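PDB 1VHZ: ADP compounds hydrolase nudE from Escherichia coli, which hydrolyses ADP-ribose, NADH and the diadenosine nucleotides Ap2A and Ap3A, using magnesium or another divalent cation, as a homodimeric member of the Nudix family. Local coordinates for residues H61-I65 against L77-K81. Sequence-based numbering, arbitrary orientation.
Sequences HLILI and LGFSK
Ile-65 and Gly-78 pair as an antiparallel hydrogen-bonded couple in the beta hairpin of strands 61-69 and 74-78, part of the mixed sheet of the Nudix fold. Ile-65 N reaches Gly-78 O at 2.8 Å, and Gly-78 N returns the bond to Ile-65 O. Beyond Gly-78 the chain swings away to join strand 51-58, and a water bridges the split, donating to Ile-63 O and accepting from Ser-80 N. Ile-65 fills the hollow beside this bend: with CG1 set between backbone N and carbonyl carbon (chi1 51°), its CD1 extends to 3.7 Å from Ser-80 CA. Shortening Ile-65 to an alanine removes CG1, CG2 and CD1, and is likely to leave a gap beside CA and CB of Ser-80, whose OG is hydrogen-bonded to Glu-101, a likely metal ligand. On the Leu-62 and Leu-64 side, the bump is Phe-79. The side chains of Phe-79 and Leu-64 run side by side, pointing the same way, with Phe-79 CE2 3.4 Å from Leu-64 CD1; Leu-62 CG lies at the ring edge, near its plane, 4.1 Å from Phe-79 CE2. Met-53, Val-55 and Ala-174 also pack against Phe-79, placing it between the sheet and helix 169-184. Leu-77 fills the hollow beside Leu-64: its CG is anti to the backbone N (chi1 169°), which carries Leu-77 CD1 across to Leu-64 CB, 3.7 Å away.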
ATOM      1  N   HIS A  61      -7.591  14.732  19.081  1.00 19.61           N
ATOM      2  CA  HIS A  61      -8.305  14.193  17.957  1.00 21.18           C
ATOM      3  C   HIS A  61      -7.362  14.161  16.734  1.00 22.20           C
ATOM      4  O   HIS A  61      -6.424  14.928  16.605  1.00 19.51           O
ATOM      5  CB  HIS A  61      -9.547  15.005  17.547  1.00 17.05           C
ATOM      6  CG  HIS A  61     -10.716  14.867  18.480  1.00 29.89           C
ATOM      7  ND1 HIS A  61     -10.693  15.347  19.777  1.00 28.35           N
ATOM      8  CD2 HIS A  61     -11.941  14.306  18.314  1.00 21.37           C
ATOM      9  CE1 HIS A  61     -11.842  15.070  20.369  1.00 30.52           C
ATOM     10  NE2 HIS A  61     -12.623  14.456  19.495  1.00 29.49           N
ATOM     11  N   LEU A  62      -7.619  13.186  15.889  1.00 18.45           N
ATOM     12  CA  LEU A  62      -6.937  13.069  14.608  1.00 19.27           C
ATOM     13  C   LEU A  62      -7.756  13.979  13.663  1.00 17.74           C
ATOM     14  O   LEU A  62      -8.955  14.145  13.943  1.00 18.89           O
ATOM     15  CB  LEU A  62      -7.110  11.654  14.077  1.00 20.22           C
ATOM     16  CG  LEU A  62      -5.986  10.654  14.081  1.00 24.72           C
ATOM     17  CD1 LEU A  62      -4.862  10.992  15.025  1.00 21.62           C
ATOM     18  CD2 LEU A  62      -6.523   9.252  14.343  1.00 17.02           C
ATOM     19  N   ILE A  63      -7.160  14.549  12.658  1.00 15.98           N
ATOM     20  CA  ILE A  63      -7.899  15.335  11.682  1.00 18.58           C
ATOM     21  C   ILE A  63      -7.864  14.502  10.375  1.00 17.10           C
ATOM     22  O   ILE A  63      -6.776  14.343   9.827  1.00 16.05           O
ATOM     23  CB  ILE A  63      -7.347  16.718  11.326  1.00 19.43           C
ATOM     24  CG1 ILE A  63      -7.205  17.636  12.537  1.00 30.69           C
ATOM     25  CG2 ILE A  63      -8.282  17.355  10.289  1.00 11.70           C
ATOM     26  CD1 ILE A  63      -8.483  17.850  13.316  1.00 43.05           C
ATOM     27  N   LEU A  64      -8.992  13.964   9.965  1.00 17.04           N
ATOM     28  CA  LEU A  64      -9.041  13.153   8.744  1.00 15.46           C
ATOM     29  C   LEU A  64      -9.732  13.980   7.662  1.00 12.36           C
ATOM     30  O   LEU A  64     -10.386  14.955   8.025  1.00 12.91           O
ATOM     31  CB  LEU A  64      -9.922  11.923   8.941  1.00 22.38           C
ATOM     32  CG  LEU A  64      -9.551  10.833   9.937  1.00 30.56           C
ATOM     33  CD1 LEU A  64      -8.234  10.178   9.572  1.00 31.71           C
ATOM     34  CD2 LEU A  64      -9.512  11.333  11.365  1.00 39.07           C
ATOM     35  N   ILE A  65      -9.620  13.561   6.404  1.00  9.15           N
ATOM     36  CA  ILE A  65     -10.303  14.244   5.333  1.00 11.39           C
ATOM     37  C   ILE A  65     -11.057  13.240   4.446  1.00 15.47           C
ATOM     38  O   ILE A  65     -10.741  12.059   4.437  1.00 13.18           O
ATOM     39  CB  ILE A  65      -9.387  15.091   4.435  1.00 20.58           C
ATOM     40  CG1 ILE A  65      -8.197  14.243   3.966  1.00 21.76           C
ATOM     41  CG2 ILE A  65      -8.895  16.343   5.154  1.00 11.63           C
ATOM     42  CD1 ILE A  65      -7.537  14.750   2.718  1.00 24.11           C
ATOM     43  N   LEU A  77     -11.977   8.048   3.330  1.00 17.61           N
ATOM     44  CA  LEU A  77     -11.852   8.719   4.608  1.00 17.49           C
ATOM     45  C   LEU A  77     -10.390   8.434   5.025  1.00 21.77           C
ATOM     46  O   LEU A  77     -10.008   7.247   5.004  1.00 24.22           O
ATOM     47  CB  LEU A  77     -12.762   8.158   5.688  1.00 12.00           C
ATOM     48  CG  LEU A  77     -12.485   8.664   7.118  1.00 21.25           C
ATOM     49  CD1 LEU A  77     -12.700  10.169   7.212  1.00 11.90           C
ATOM     50  CD2 LEU A  77     -13.368   7.947   8.138  1.00 14.65           C
ATOM     51  N   GLY A  78      -9.590   9.453   5.269  1.00 19.59           N
ATOM     52  CA  GLY A  78      -8.206   9.147   5.630  1.00 19.63           C
ATOM     53  C   GLY A  78      -7.346  10.370   5.871  1.00 16.25           C
ATOM     54  O   GLY A  78      -7.831  11.461   6.128  1.00 16.99           O
ATOM     55  N   PHE A  79      -6.043  10.142   5.816  1.00 15.23           N
ATOM     56  CA  PHE A  79      -5.060  11.176   6.053  1.00 15.02           C
ATOM     57  C   PHE A  79      -4.703  11.920   4.771  1.00 14.92           C
ATOM     58  O   PHE A  79      -4.704  11.369   3.675  1.00 15.77           O
ATOM     59  CB  PHE A  79      -3.803  10.576   6.694  1.00  6.54           C
ATOM     60  CG  PHE A  79      -4.114   9.810   7.956  1.00 16.83           C
ATOM     61  CD1 PHE A  79      -3.893   8.447   8.032  1.00 14.63           C
ATOM     62  CD2 PHE A  79      -4.658  10.465   9.058  1.00 12.69           C
ATOM     63  CE1 PHE A  79      -4.180   7.748   9.199  1.00 21.21           C
ATOM     64  CE2 PHE A  79      -4.950   9.775  10.217  1.00 12.72           C
ATOM     65  CZ  PHE A  79      -4.710   8.411  10.297  1.00 15.25           C
ATOM     66  N   SER A  80      -4.447  13.195   4.950  1.00 13.49           N
ATOM     67  CA  SER A  80      -4.056  14.097   3.857  1.00 15.12           C
ATOM     68  C   SER A  80      -2.761  13.608   3.255  1.00 14.49           C
ATOM     69  O   SER A  80      -1.837  13.140   3.939  1.00 15.68           O
ATOM     70  CB  SER A  80      -4.024  15.510   4.476  1.00 17.72           C
ATOM     71  OG  SER A  80      -3.009  16.286   3.882  1.00 42.59           O
ATOM     72  N   LYS A  81      -2.657  13.571   1.942  1.00 13.12           N
ATOM     73  CA  LYS A  81      -1.515  13.076   1.207  1.00 14.18           C
ATOM     74  C   LYS A  81      -1.192  13.993   0.028  1.00 18.07           C
ATOM     75  O   LYS A  81      -2.112  14.556  -0.576  1.00 16.59           O
ATOM     76  CB  LYS A  81      -1.886  11.695   0.568  1.00 20.96           C
ATOM     77  CG  LYS A  81      -2.144  10.595   1.558  1.00 30.76           C
ATOM     78  CD  LYS A  81      -2.786   9.341   1.021  1.00 27.50           C
ATOM     79  CE  LYS A  81      -3.306   8.441   2.140  1.00 33.44           C
ATOM     80  NZ  LYS A  81      -4.693   8.765   2.617  1.00 13.36           N
TER
HETATM   81  O   HOH W   1      -5.367  14.349   7.289  1.00 20.18           O